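Local coordinates for hypothetical protein (Bacteroides eggerthii, PDB 4JGL) that is of unknown function but adopts a streptavidin-like fold with two additional alpha helices and binds calcium in the crystal, at residues G23-A28 with C139-A144; L48-G53 with Y70-D75; D95-T100 with E155-F160; P83-M88 with I99-S104. All coordinates share one frame; numbering follows the deposited sequence.

How the contacts relate
From the N terminus, residues 23-28 pair in contact 1 with the last strand, 135-140, closing the sheet across 110 intervening residues and reaching the start of helix 142-153. Contacts 2 and 4 lie within this long loop, one after the other. Contact 2 spans three consecutive strands, 44-49 to 64-75, and meets contact 1 through Tyr24 and Leu48. Contact 4 ties the hairpin of strands 78-92 and 96-103, and meets contact 2 where Pro83 packs on Tyr70. Contact 3 starts on 96-103, sharing Ile99 and Thr100 with contact 4, and crosses contact 1 along the chain to reach helix 158-165.

Contact 1: G23-A28 with C139-A144; sequences GYLMPA and CGDAEA
Leu25 lays its branched end against the carboxylate of Asp141, the two side chains meeting at a slant with Leu25 CG 3.6 Å from Asp141 CG. Alongside, Leu25 CD2 rests on the methyl of Ala144, 4.2 Å from its CB. The carboxyl group of Asp141 stands opposite the residue's own N (chi1 -168°), which turns it back over the start of helix 142-153 as an N-cap. There OD2 takes the N-H of Ala144 on its anti side, at 2.9 Å. Putting an alanine at Asp141 would probably leave Ala144 N without its capping acceptor and open a gap beside Leu25. In the streptavidin-like fold this is where the first strand, 22-29, pairs antiparallel with the last, 135-140, and so closes the curled sheet. Leu25 and Cys139 form the hydrogen-bonded pair, with Leu25 N to Cys139 O at 2.8 Å and Cys139 N returning the bond to Leu25 O. Past this pair, Asp141 N donates to Gly23 O at 3.0 Å, from 42° above the carbonyl plane. Tyr24 turns its ring edge to the backbone, CD1 lying 3.7 Å from Gly140 N, while its OH is hydrogen-bonded to Ser22 OG.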
loop_
_atom_site.group_PDB
_atom_site.type_symbol
_atom_site.label_atom_id
_atom_site.label_comp_id
_atom_site.label_asym_id
_atom_site.label_seq_id
_atom_site.Cartn_x
_atom_site.Cartn_y
_atom_site.Cartn_z
ATOM N N GLY A 23 1.506 0.253 9.015
ATOM C CA GLY A 23 2.329 -0.108 7.876
ATOM C C GLY A 23 2.498 -1.595 7.715
ATOM O O GLY A 23 2.456 -2.356 8.687
ATOM N N TYR A 24 2.737 -2.001 6.475
ATOM C CA TYR A 24 2.841 -3.404 6.100
ATOM C C TYR A 24 3.894 -3.607 5.060
ATOM O O TYR A 24 4.028 -2.801 4.118
ATOM C CB TYR A 24 1.516 -3.942 5.533
ATOM C CG TYR A 24 0.374 -3.760 6.482
ATOM C CD1 TYR A 24 0.139 -4.676 7.494
ATOM C CD2 TYR A 24 -0.434 -2.651 6.401
ATOM C CE1 TYR A 24 -0.887 -4.482 8.411
ATOM C CE2 TYR A 24 -1.426 -2.429 7.329
ATOM C CZ TYR A 24 -1.682 -3.357 8.299
ATOM O OH TYR A 24 -2.674 -3.151 9.220
ATOM N N LEU A 25 4.630 -4.715 5.176
ATOM C CA LEU A 25 5.327 -5.247 4.029
ATOM C C LEU A 25 4.373 -6.150 3.255
ATOM O O LEU A 25 3.517 -6.814 3.839
ATOM C CB LEU A 25 6.541 -6.057 4.469
ATOM C CG LEU A 25 7.669 -5.223 5.072
ATOM C CD1 LEU A 25 8.791 -6.129 5.638
ATOM C CD2 LEU A 25 8.214 -4.202 4.098
HETATM N N MSE A 26 4.512 -6.142 1.928
HETATM C CA MSE A 26 3.571 -6.804 1.029
HETATM C C MSE A 26 4.317 -7.703 0.042
HETATM O O MSE A 26 4.434 -7.386 -1.146
HETATM C CB MSE A 26 2.721 -5.791 0.264
HETATM C CG MSE A 26 1.912 -4.848 1.174
HETATM SE SE MSE A 26 0.733 -3.769 0.212
HETATM C CE MSE A 26 -0.454 -5.189 -0.486
ATOM N N PRO A 27 4.817 -8.838 0.530
ATOM C CA PRO A 27 5.378 -9.827 -0.392
ATOM C C PRO A 27 4.234 -10.459 -1.197
ATOM O O PRO A 27 3.087 -10.502 -0.740
ATOM C CB PRO A 27 6.015 -10.846 0.552
ATOM C CG PRO A 27 5.187 -10.772 1.776
ATOM C CD PRO A 27 4.797 -9.306 1.915
ATOM N N ALA A 28 4.568 -10.962 -2.378
ATOM C CA ALA A 28 3.653 -11.672 -3.244
ATOM C C ALA A 28 4.144 -13.106 -3.386
ATOM O O ALA A 28 5.277 -13.330 -3.754
ATOM C CB ALA A 28 3.535 -11.006 -4.620
ATOM N N CYS A 139 1.929 -7.934 5.992
ATOM C CA CYS A 139 2.705 -8.297 7.168
ATOM C C CYS A 139 2.992 -7.040 7.955
ATOM O O CYS A 139 3.661 -6.131 7.450
ATOM C CB CYS A 139 4.007 -8.984 6.754
ATOM S SG CYS A 139 3.784 -10.450 5.721
ATOM N N GLY A 140 2.462 -6.942 9.167
ATOM C CA GLY A 140 2.673 -5.725 9.950
ATOM C C GLY A 140 4.147 -5.425 10.115
ATOM O O GLY A 140 4.940 -6.319 10.408
ATOM N N ASP A 141 4.529 -4.173 9.937
ATOM C CA ASP A 141 5.932 -3.809 9.891
ATOM C C ASP A 141 6.113 -2.354 10.253
ATOM O O ASP A 141 5.476 -1.492 9.663
ATOM C CB ASP A 141 6.496 -4.079 8.495
ATOM C CG ASP A 141 7.993 -3.995 8.458
ATOM O OD1 ASP A 141 8.674 -4.908 8.973
ATOM O OD2 ASP A 141 8.503 -3.010 7.925
ATOM N N ALA A 142 6.987 -2.089 11.212
ATOM C CA ALA A 142 7.276 -0.724 11.610
ATOM C C ALA A 142 8.041 0.040 10.535
ATOM O O ALA A 142 7.739 1.200 10.272
ATOM C CB ALA A 142 8.047 -0.714 12.950
ATOM N N GLU A 143 9.041 -0.596 9.922
ATOM C CA GLU A 143 9.844 0.096 8.939
ATOM C C GLU A 143 9.016 0.545 7.727
ATOM O O GLU A 143 9.275 1.605 7.169
ATOM C CB GLU A 143 11.065 -0.745 8.554
ATOM C CG GLU A 143 12.074 -0.844 9.705
ATOM C CD GLU A 143 13.236 -1.759 9.457
ATOM O OE1 GLU A 143 13.140 -2.664 8.617
ATOM O OE2 GLU A 143 14.227 -1.582 10.176
ATOM N N ALA A 144 8.008 -0.229 7.339
ATOM C CA ALA A 144 7.148 0.187 6.259
ATOM C C ALA A 144 6.384 1.449 6.643
ATOM O O ALA A 144 6.190 2.357 5.841
ATOM C CB ALA A 144 6.164 -0.965 5.895
HETATM O O HOH W 1 3.147 -0.478 11.310
#

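Contact 2: L48-G53 with Y70-D75; sequences LMPEKG and YTYVMD
Tyr72 N donates to Gly53 O at 3.0 Å in a fairly straight bond, 159° at the hydrogen, although the N-H comes from above the carbonyl plane and not along a lone pair. The same oxygen receives a CA-H...O contact from Thr71 CA at 3.4 Å. Gly53 ends the turn that leaves strand 44-49, and the bond from Lys52 N to Met49 O holds the earlier part of that turn. The ring of Tyr72 carries the side-chain contact. Its CG sits between the backbone N and the carbonyl carbon (chi1 83°), a setting that swings the ring off the strand and across to the turn. Leu48 CD1 lies over one ring face, shifted toward the rim, 3.7 Å from the centroid and 20° off the normal, a CH-pi contact in which the two side chains cross at about a right angle. At the ring's edge, Tyr72 OH abuts Pro50 CA at 3.1 Å. A water donates to Pro50 O and also makes a weak bond with Tyr72 OH. Replacing Tyr72 with a serine would probably uncover Leu48 CD1 and open a gap beside Pro50, with the water losing one of its partners. Strand 54-61 runs between strands 44-49 and 64-75 in the sheet, and the ring lies beside Gly53, just before that intervening strand begins. Leu48 also packs on Phe55 of this strand and on Tyr24 of strand 22-29, while Tyr72 touches Ile79 of strand 78-92 and Lys52 NZ bonds Val164 O on helix 158-165.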
loop_
_atom_site.group_PDB
_atom_site.type_symbol
_atom_site.label_atom_id
_atom_site.label_comp_id
_atom_site.label_asym_id
_atom_site.label_seq_id
_atom_site.Cartn_x
_atom_site.Cartn_y
_atom_site.Cartn_z
ATOM N N LEU A 48 -2.299 1.526 5.951
ATOM C CA LEU A 48 -3.733 1.602 6.227
ATOM C C LEU A 48 -4.007 2.834 7.082
ATOM O O LEU A 48 -3.349 3.026 8.101
ATOM C CB LEU A 48 -4.227 0.340 6.935
ATOM C CG LEU A 48 -5.731 0.170 7.071
ATOM C CD1 LEU A 48 -6.320 -0.232 5.748
ATOM C CD2 LEU A 48 -6.044 -0.868 8.140
HETATM N N MSE A 49 -4.953 3.659 6.647
HETATM C CA MSE A 49 -5.262 4.931 7.306
HETATM C C MSE A 49 -6.720 4.983 7.705
HETATM O O MSE A 49 -7.560 5.515 6.960
HETATM C CB MSE A 49 -4.984 6.067 6.366
HETATM C CG MSE A 49 -3.584 6.196 5.889
HETATM SE SE MSE A 49 -3.253 7.625 4.673
HETATM C CE MSE A 49 -3.473 8.984 5.802
ATOM N N PRO A 50 -7.052 4.420 8.873
ATOM C CA PRO A 50 -8.451 4.399 9.276
ATOM C C PRO A 50 -9.075 5.791 9.422
ATOM O O PRO A 50 -10.275 5.916 9.189
ATOM C CB PRO A 50 -8.414 3.678 10.616
ATOM C CG PRO A 50 -7.154 2.852 10.580
ATOM C CD PRO A 50 -6.202 3.647 9.792
ATOM N N GLU A 51 -8.277 6.814 9.737
ATOM C CA GLU A 51 -8.791 8.194 9.897
ATOM C C GLU A 51 -9.312 8.793 8.577
ATOM O O GLU A 51 -10.088 9.755 8.574
ATOM C CB GLU A 51 -7.706 9.124 10.482
ATOM C CG GLU A 51 -6.740 9.695 9.435
ATOM C CD GLU A 51 -6.066 11.011 9.838
ATOM O OE1 GLU A 51 -6.632 11.759 10.663
ATOM O OE2 GLU A 51 -4.963 11.300 9.310
ATOM N N LYS A 52 -8.851 8.253 7.452
ATOM C CA LYS A 52 -9.252 8.739 6.141
ATOM C C LYS A 52 -9.959 7.683 5.290
ATOM O O LYS A 52 -10.436 7.995 4.200
ATOM C CB LYS A 52 -8.028 9.216 5.384
ATOM C CG LYS A 52 -7.253 10.340 6.055
ATOM C CD LYS A 52 -6.816 11.369 5.039
ATOM C CE LYS A 52 -7.936 12.373 4.713
ATOM N NZ LYS A 52 -8.602 12.167 3.370
ATOM N N GLY A 53 -10.042 6.445 5.766
ATOM C CA GLY A 53 -10.576 5.357 4.980
ATOM C C GLY A 53 -9.789 5.080 3.710
ATOM O O GLY A 53 -10.361 4.774 2.681
ATOM N N TYR A 70 -6.033 3.702 -2.590
ATOM C CA TYR A 70 -7.310 2.997 -2.576
ATOM C C TYR A 70 -8.176 3.613 -1.500
ATOM O O TYR A 70 -7.669 4.019 -0.447
ATOM C CB TYR A 70 -7.131 1.508 -2.213
ATOM C CG TYR A 70 -6.451 0.659 -3.265
ATOM C CD1 TYR A 70 -5.068 0.543 -3.362
ATOM C CD2 TYR A 70 -7.203 -0.101 -4.130
ATOM C CE1 TYR A 70 -4.500 -0.274 -4.338
ATOM C CE2 TYR A 70 -6.646 -0.887 -5.081
ATOM C CZ TYR A 70 -5.299 -0.970 -5.210
ATOM O OH TYR A 70 -4.746 -1.796 -6.185
ATOM N N THR A 71 -9.489 3.587 -1.717
ATOM C CA THR A 71 -10.415 3.773 -0.620
ATOM C C THR A 71 -10.775 2.399 -0.067
ATOM O O THR A 71 -10.736 1.415 -0.798
ATOM C CB THR A 71 -11.667 4.539 -1.075
ATOM O OG1 THR A 71 -12.300 3.830 -2.139
ATOM C CG2 THR A 71 -11.291 5.936 -1.528
ATOM N N TYR A 72 -11.079 2.297 1.221
ATOM C CA TYR A 72 -11.439 1.001 1.782
ATOM C C TYR A 72 -12.610 1.133 2.729
ATOM O O TYR A 72 -12.848 2.195 3.323
ATOM C CB TYR A 72 -10.278 0.276 2.479
ATOM C CG TYR A 72 -10.014 0.676 3.900
ATOM C CD1 TYR A 72 -9.178 1.731 4.204
ATOM C CD2 TYR A 72 -10.611 -0.003 4.955
ATOM C CE1 TYR A 72 -8.915 2.082 5.503
ATOM C CE2 TYR A 72 -10.371 0.354 6.255
ATOM C CZ TYR A 72 -9.517 1.391 6.529
ATOM O OH TYR A 72 -9.257 1.768 7.824
ATOM N N VAL A 73 -13.302 0.016 2.863
ATOM C CA VAL A 73 -14.315 -0.190 3.885
ATOM C C VAL A 73 -14.079 -1.573 4.478
ATOM O O VAL A 73 -13.494 -2.451 3.833
ATOM C CB VAL A 73 -15.747 -0.075 3.333
ATOM C CG1 VAL A 73 -15.981 1.319 2.731
ATOM C CG2 VAL A 73 -16.077 -1.170 2.343
HETATM N N MSE A 74 -14.544 -1.778 5.696
HETATM C CA MSE A 74 -14.522 -3.089 6.301
HETATM C C MSE A 74 -15.772 -3.877 5.939
HETATM O O MSE A 74 -16.879 -3.346 5.799
HETATM C CB MSE A 74 -14.379 -3.021 7.814
HETATM C CG MSE A 74 -13.189 -2.243 8.306
HETATM SE SE MSE A 74 -11.526 -2.942 7.704
HETATM C CE MSE A 74 -11.603 -4.669 8.527
ATOM N N ASP A 75 -15.590 -5.171 5.775
ATOM C CA ASP A 75 -16.689 -6.136 5.651
ATOM C C ASP A 75 -16.400 -7.185 6.708
ATOM O O ASP A 75 -15.722 -8.177 6.455
ATOM C CB ASP A 75 -16.753 -6.753 4.253
ATOM C CG ASP A 75 -17.835 -7.807 4.104
ATOM O OD1 ASP A 75 -18.740 -7.937 4.978
ATOM O OD2 ASP A 75 -17.772 -8.536 3.096
HETATM O O HOH W 2 -11.924 3.650 8.082
#

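Contact 3: D95-T100 with E155-F160; sequences DKLEIT and ERCAEF
Leu97 and Ile99 of strand 96-103 point toward residues 156-159, where the second of the two helices added to the streptavidin-like fold begins, with Cys157 at its N-cap position. The polar tie is a hydrogen bond from Arg156 NH1 to Asp95 O, 3.0 Å long and nearly straight at 169°. It uses an N-H lying in the guanidinium plane, yet reaches the oxygen from well above the carbonyl plane, 56° out of it. A bend in the Arg156 chain at chi3 (-65°) brings the guanidinium back over the strand, and Arg156 NH2 forms a salt bridge with Asp154, so the flat group is gripped from two directions. The apolar contacts follow one another along the strand. Leu97 CD1 lies 3.8 Å above one face of the guanidinium, offset toward its rim, and the same methyl touches Cys157 SG at 3.6 Å. Leu97 thus crosses the arginine at about a right angle and fills the angle between it and the cysteine. Further along the strand, Ile99 CD1 reaches into the helix start, 3.8 Å from Cys157 CA, and also meets the carbonyl oxygen of Arg156. Beneath this layer Phe160 continues inward onto Val87 and meets the ring of Phe152 on the other helix. The last group is mixed in character: Glu159, extended beyond CG, slides past Ile99 in the opposite direction. Its CG packs against Ile99 CG2 at 4.0 Å, while its carboxylate comes to Ile99 O as acceptor facing acceptor, OE2 being 3.3 Å away without a hydrogen bond.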
loop_
_atom_site.group_PDB
_atom_site.type_symbol
_atom_site.label_atom_id
_atom_site.label_comp_id
_atom_site.label_asym_id
_atom_site.label_seq_id
_atom_site.Cartn_x
_atom_site.Cartn_y
_atom_site.Cartn_z
ATOM N N ASP A 95 18.544 16.479 -6.180
ATOM C CA ASP A 95 17.563 16.199 -5.127
ATOM C C ASP A 95 16.145 16.729 -5.421
ATOM O O ASP A 95 15.382 17.038 -4.510
ATOM C CB ASP A 95 18.097 16.683 -3.768
ATOM C CG ASP A 95 19.414 16.006 -3.393
ATOM O OD1 ASP A 95 19.636 14.846 -3.817
ATOM O OD2 ASP A 95 20.233 16.631 -2.682
ATOM N N LYS A 96 15.786 16.785 -6.703
ATOM C CA LYS A 96 14.438 17.150 -7.098
ATOM C C LYS A 96 13.574 15.883 -7.201
ATOM O O LYS A 96 14.086 14.792 -7.424
ATOM C CB LYS A 96 14.460 17.909 -8.430
ATOM C CG LYS A 96 15.092 19.312 -8.327
ATOM N N LEU A 97 12.271 16.067 -7.021
ATOM C CA LEU A 97 11.280 15.000 -7.248
ATOM C C LEU A 97 10.231 15.475 -8.219
ATOM O O LEU A 97 9.734 16.592 -8.114
ATOM C CB LEU A 97 10.571 14.630 -5.964
ATOM C CG LEU A 97 11.415 14.120 -4.812
ATOM C CD1 LEU A 97 10.507 13.931 -3.616
ATOM C CD2 LEU A 97 12.148 12.860 -5.209
ATOM N N GLU A 98 9.890 14.625 -9.186
ATOM C CA GLU A 98 8.746 14.847 -10.031
ATOM C C GLU A 98 7.566 14.055 -9.462
ATOM O O GLU A 98 7.634 12.827 -9.349
ATOM C CB GLU A 98 9.019 14.387 -11.462
ATOM C CG GLU A 98 10.142 15.118 -12.142
ATOM C CD GLU A 98 10.423 14.613 -13.544
ATOM O OE1 GLU A 98 9.879 13.585 -13.977
ATOM O OE2 GLU A 98 11.242 15.236 -14.222
ATOM N N ILE A 99 6.479 14.742 -9.160
ATOM C CA ILE A 99 5.296 14.125 -8.582
ATOM C C ILE A 99 4.126 14.337 -9.534
ATOM O O ILE A 99 3.800 15.472 -9.894
ATOM C CB ILE A 99 4.974 14.655 -7.180
ATOM C CG1 ILE A 99 6.130 14.359 -6.226
ATOM C CG2 ILE A 99 3.712 14.014 -6.649
ATOM C CD1 ILE A 99 5.960 14.883 -4.811
ATOM N N THR A 100 3.523 13.233 -9.968
ATOM C CA THR A 100 2.395 13.279 -10.882
ATOM C C THR A 100 1.293 12.372 -10.369
ATOM O O THR A 100 1.569 11.388 -9.667
ATOM C CB THR A 100 2.781 12.904 -12.305
ATOM O OG1 THR A 100 3.310 11.582 -12.330
ATOM C CG2 THR A 100 3.779 13.879 -12.889
ATOM N N GLU A 155 9.833 17.678 2.801
ATOM C CA GLU A 155 9.474 19.020 2.313
ATOM C C GLU A 155 9.193 19.096 0.804
ATOM O O GLU A 155 8.453 19.980 0.348
ATOM C CB GLU A 155 10.571 20.037 2.688
ATOM N N ARG A 156 9.767 18.171 0.036
ATOM C CA ARG A 156 9.558 18.107 -1.416
ATOM C C ARG A 156 8.250 17.430 -1.854
ATOM O O ARG A 156 7.893 17.444 -3.051
ATOM C CB ARG A 156 10.713 17.345 -2.053
ATOM C CG ARG A 156 12.104 17.924 -1.739
ATOM C CD ARG A 156 13.180 16.996 -2.220
ATOM N NE ARG A 156 13.145 15.728 -1.497
ATOM C CZ ARG A 156 13.885 14.665 -1.784
ATOM N NH1 ARG A 156 14.735 14.677 -2.800
ATOM N NH2 ARG A 156 13.758 13.559 -1.049
ATOM N N CYS A 157 7.536 16.826 -0.902
ATOM C CA CYS A 157 6.389 15.974 -1.213
ATOM C C CYS A 157 5.047 16.568 -0.867
ATOM O O CYS A 157 4.065 15.855 -0.775
ATOM C CB CYS A 157 6.532 14.629 -0.510
ATOM S SG CYS A 157 7.866 13.688 -1.195
ATOM N N ALA A 158 4.976 17.884 -0.733
ATOM C CA ALA A 158 3.701 18.528 -0.468
ATOM C C ALA A 158 2.586 18.133 -1.415
ATOM O O ALA A 158 1.460 17.933 -1.005
ATOM C CB ALA A 158 3.867 20.049 -0.466
ATOM N N GLU A 159 2.892 17.986 -2.697
ATOM C CA GLU A 159 1.877 17.614 -3.666
ATOM C C GLU A 159 1.237 16.273 -3.293
ATOM O O GLU A 159 0.037 16.060 -3.465
ATOM C CB GLU A 159 2.535 17.532 -5.040
ATOM C CG GLU A 159 1.605 17.435 -6.196
ATOM C CD GLU A 159 2.298 17.666 -7.548
ATOM O OE1 GLU A 159 3.503 18.015 -7.610
ATOM O OE2 GLU A 159 1.611 17.485 -8.567
ATOM N N PHE A 160 2.066 15.352 -2.796
ATOM C CA PHE A 160 1.574 14.047 -2.343
ATOM C C PHE A 160 0.817 14.127 -1.022
ATOM O O PHE A 160 -0.277 13.595 -0.911
ATOM C CB PHE A 160 2.758 13.075 -2.259
ATOM C CG PHE A 160 2.445 11.725 -1.649
ATOM C CD1 PHE A 160 1.383 10.948 -2.082
ATOM C CD2 PHE A 160 3.256 11.226 -0.668
ATOM C CE1 PHE A 160 1.159 9.693 -1.549
ATOM C CE2 PHE A 160 3.026 9.976 -0.139
ATOM C CZ PHE A 160 1.961 9.230 -0.559
#

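Contact 4: P83-M88 with I99-S104; sequences PGHFVM and ITIKKS
Val87 and Ile101 lie side by side on the protein-facing surface of the hairpin, Val87 CG2 4.2 Å from Ile101 CG1. Val87 CG1, opposite the backbone N (chi1 -179°), is carried the other way along the partner strand and meets Ile99 CG2 at 3.9 Å. Phe160 and Leu163 of helix 158-165 complete this close-packed side. Farther along, the His85 ring has Lys103 CG over one face, although the two side chains diverge, and its CD2 comes within 3.6 Å of Lys103 CA. Its ND1 is hydrogen-bonded to Tyr167 OH, which probably limits rotation of the imidazole. Strands 78-92 and 96-103 form an antiparallel beta hairpin here, their segment axes inclined at 157°. Reciprocal bonds join the Phe86-Lys102 and Met88-Thr100 pairs, the shortest from Phe86 N to Lys102 O at 2.8 Å. Near the hairpin's open end, Gly84 and His85 both face Ile69 on the other neighbouring strand, a classic beta bulge, and Ser104 N still bonds to Gly84 O at 2.9 Å. Ser104 is buried, and one water links its OG to two backbone groups of the bulge, Gly84 N and His85 O. The opposite surface, carrying Phe86, Met88, Thr100 and Lys102, is the solvent side, though Met88 still lies along Thr100, Met88 CB 3.7 Å from Thr100 OG1. The outer ends of Phe86 and Lys102 lead away from the facing strand, and waters fill in at Thr100: one lies 2.8 Å from Thr100 OG1 and donates to Met88 O, and another reaches Phe86 O. Another water sits at the hairpin's margin between Lys103 NZ and Gly84 O, 2.7 Å from the lysine nitrogen.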
loop_
_atom_site.group_PDB
_atom_site.type_symbol
_atom_site.label_atom_id
_atom_site.label_comp_id
_atom_site.label_asym_id
_atom_site.label_seq_id
_atom_site.Cartn_x
_atom_site.Cartn_y
_atom_site.Cartn_z
ATOM N N PRO A 83 -9.878 0.908 -6.166
ATOM C CA PRO A 83 -8.919 1.831 -6.742
ATOM C C PRO A 83 -9.372 3.275 -6.706
ATOM O O PRO A 83 -10.576 3.559 -6.816
ATOM C CB PRO A 83 -8.771 1.348 -8.182
ATOM C CG PRO A 83 -9.128 -0.092 -8.132
ATOM C CD PRO A 83 -10.147 -0.234 -7.055
ATOM N N GLY A 84 -8.413 4.166 -6.541
ATOM C CA GLY A 84 -8.669 5.588 -6.472
ATOM C C GLY A 84 -7.782 6.343 -7.438
ATOM O O GLY A 84 -8.165 6.605 -8.574
ATOM N N HIS A 85 -6.563 6.649 -6.996
ATOM C CA HIS A 85 -5.593 7.397 -7.771
ATOM C C HIS A 85 -4.244 6.728 -7.670
ATOM O O HIS A 85 -4.007 5.915 -6.786
ATOM C CB HIS A 85 -5.517 8.850 -7.284
ATOM C CG HIS A 85 -6.697 9.667 -7.694
ATOM N ND1 HIS A 85 -7.923 9.541 -7.082
ATOM C CD2 HIS A 85 -6.851 10.576 -8.685
ATOM C CE1 HIS A 85 -8.785 10.351 -7.680
ATOM N NE2 HIS A 85 -8.156 10.998 -8.646
ATOM N N PHE A 86 -3.353 7.108 -8.569
ATOM C CA PHE A 86 -1.973 6.651 -8.619
ATOM C C PHE A 86 -1.057 7.853 -8.619
ATOM O O PHE A 86 -1.204 8.754 -9.447
ATOM C CB PHE A 86 -1.757 5.817 -9.879
ATOM C CG PHE A 86 -0.341 5.345 -10.048
ATOM C CD1 PHE A 86 0.175 4.334 -9.278
ATOM C CD2 PHE A 86 0.481 5.971 -10.966
ATOM C CE1 PHE A 86 1.515 3.938 -9.429
ATOM C CE2 PHE A 86 1.788 5.536 -11.144
ATOM C CZ PHE A 86 2.280 4.544 -10.357
ATOM N N VAL A 87 -0.114 7.858 -7.697
ATOM C CA VAL A 87 0.864 8.909 -7.562
ATOM C C VAL A 87 2.218 8.352 -7.912
ATOM O O VAL A 87 2.611 7.308 -7.395
ATOM C CB VAL A 87 0.914 9.447 -6.135
ATOM C CG1 VAL A 87 1.939 10.572 -6.006
ATOM C CG2 VAL A 87 -0.465 9.916 -5.686
HETATM N N MSE A 88 2.934 9.027 -8.797
HETATM C CA MSE A 88 4.272 8.621 -9.182
HETATM C C MSE A 88 5.247 9.681 -8.682
HETATM O O MSE A 88 5.016 10.872 -8.868
HETATM C CB MSE A 88 4.316 8.450 -10.702
HETATM C CG MSE A 88 5.556 7.778 -11.265
HETATM SE SE MSE A 88 5.325 7.251 -13.176
HETATM C CE MSE A 88 5.441 9.021 -13.967
ATOM N N ILE A 99 6.479 14.742 -9.160
ATOM C CA ILE A 99 5.296 14.125 -8.582
ATOM C C ILE A 99 4.126 14.337 -9.534
ATOM O O ILE A 99 3.800 15.472 -9.894
ATOM C CB ILE A 99 4.974 14.655 -7.180
ATOM C CG1 ILE A 99 6.130 14.359 -6.226
ATOM C CG2 ILE A 99 3.712 14.014 -6.649
ATOM C CD1 ILE A 99 5.960 14.883 -4.811
ATOM N N THR A 100 3.523 13.233 -9.968
ATOM C CA THR A 100 2.395 13.279 -10.882
ATOM C C THR A 100 1.293 12.372 -10.369
ATOM O O THR A 100 1.569 11.388 -9.667
ATOM C CB THR A 100 2.781 12.904 -12.305
ATOM O OG1 THR A 100 3.310 11.582 -12.330
ATOM C CG2 THR A 100 3.779 13.879 -12.889
ATOM N N ILE A 101 0.064 12.708 -10.723
ATOM C CA ILE A 101 -1.104 12.022 -10.231
ATOM C C ILE A 101 -2.027 11.646 -11.393
ATOM O O ILE A 101 -2.225 12.456 -12.304
ATOM C CB ILE A 101 -1.847 12.894 -9.201
ATOM C CG1 ILE A 101 -0.898 13.337 -8.068
ATOM C CG2 ILE A 101 -3.070 12.188 -8.684
ATOM C CD1 ILE A 101 -1.382 14.594 -7.279
ATOM N N LYS A 102 -2.538 10.416 -11.373
ATOM C CA LYS A 102 -3.470 9.888 -12.372
ATOM C C LYS A 102 -4.662 9.274 -11.633
ATOM O O LYS A 102 -4.504 8.694 -10.562
ATOM C CB LYS A 102 -2.811 8.779 -13.226
ATOM C CG LYS A 102 -1.635 9.202 -14.099
ATOM C CD LYS A 102 -2.064 9.465 -15.538
ATOM C CE LYS A 102 -0.966 9.088 -16.530
ATOM N NZ LYS A 102 -1.479 8.927 -17.935
ATOM N N LYS A 103 -5.843 9.345 -12.210
ATOM C CA LYS A 103 -6.991 8.597 -11.718
ATOM C C LYS A 103 -6.824 7.146 -12.130
ATOM O O LYS A 103 -6.556 6.887 -13.302
ATOM C CB LYS A 103 -8.281 9.155 -12.335
ATOM C CG LYS A 103 -9.518 8.543 -11.752
ATOM C CD LYS A 103 -10.785 9.255 -12.232
ATOM C CE LYS A 103 -12.004 8.724 -11.494
ATOM N NZ LYS A 103 -12.154 7.242 -11.655
ATOM N N SER A 104 -7.001 6.210 -11.205
ATOM C CA SER A 104 -6.942 4.798 -11.501
ATOM C C SER A 104 -8.233 4.357 -12.168
ATOM O O SER A 104 -9.317 4.829 -11.825
ATOM C CB SER A 104 -6.778 3.976 -10.224
ATOM O OG SER A 104 -5.601 4.321 -9.526
HETATM O O HOH W 3 -5.566 3.262 -6.934
HETATM O O HOH W 4 -10.829 6.780 -9.386
HETATM O O HOH W 5 0.941 9.406 -11.861
HETATM O O HOH W 6 6.010 11.587 -11.633
#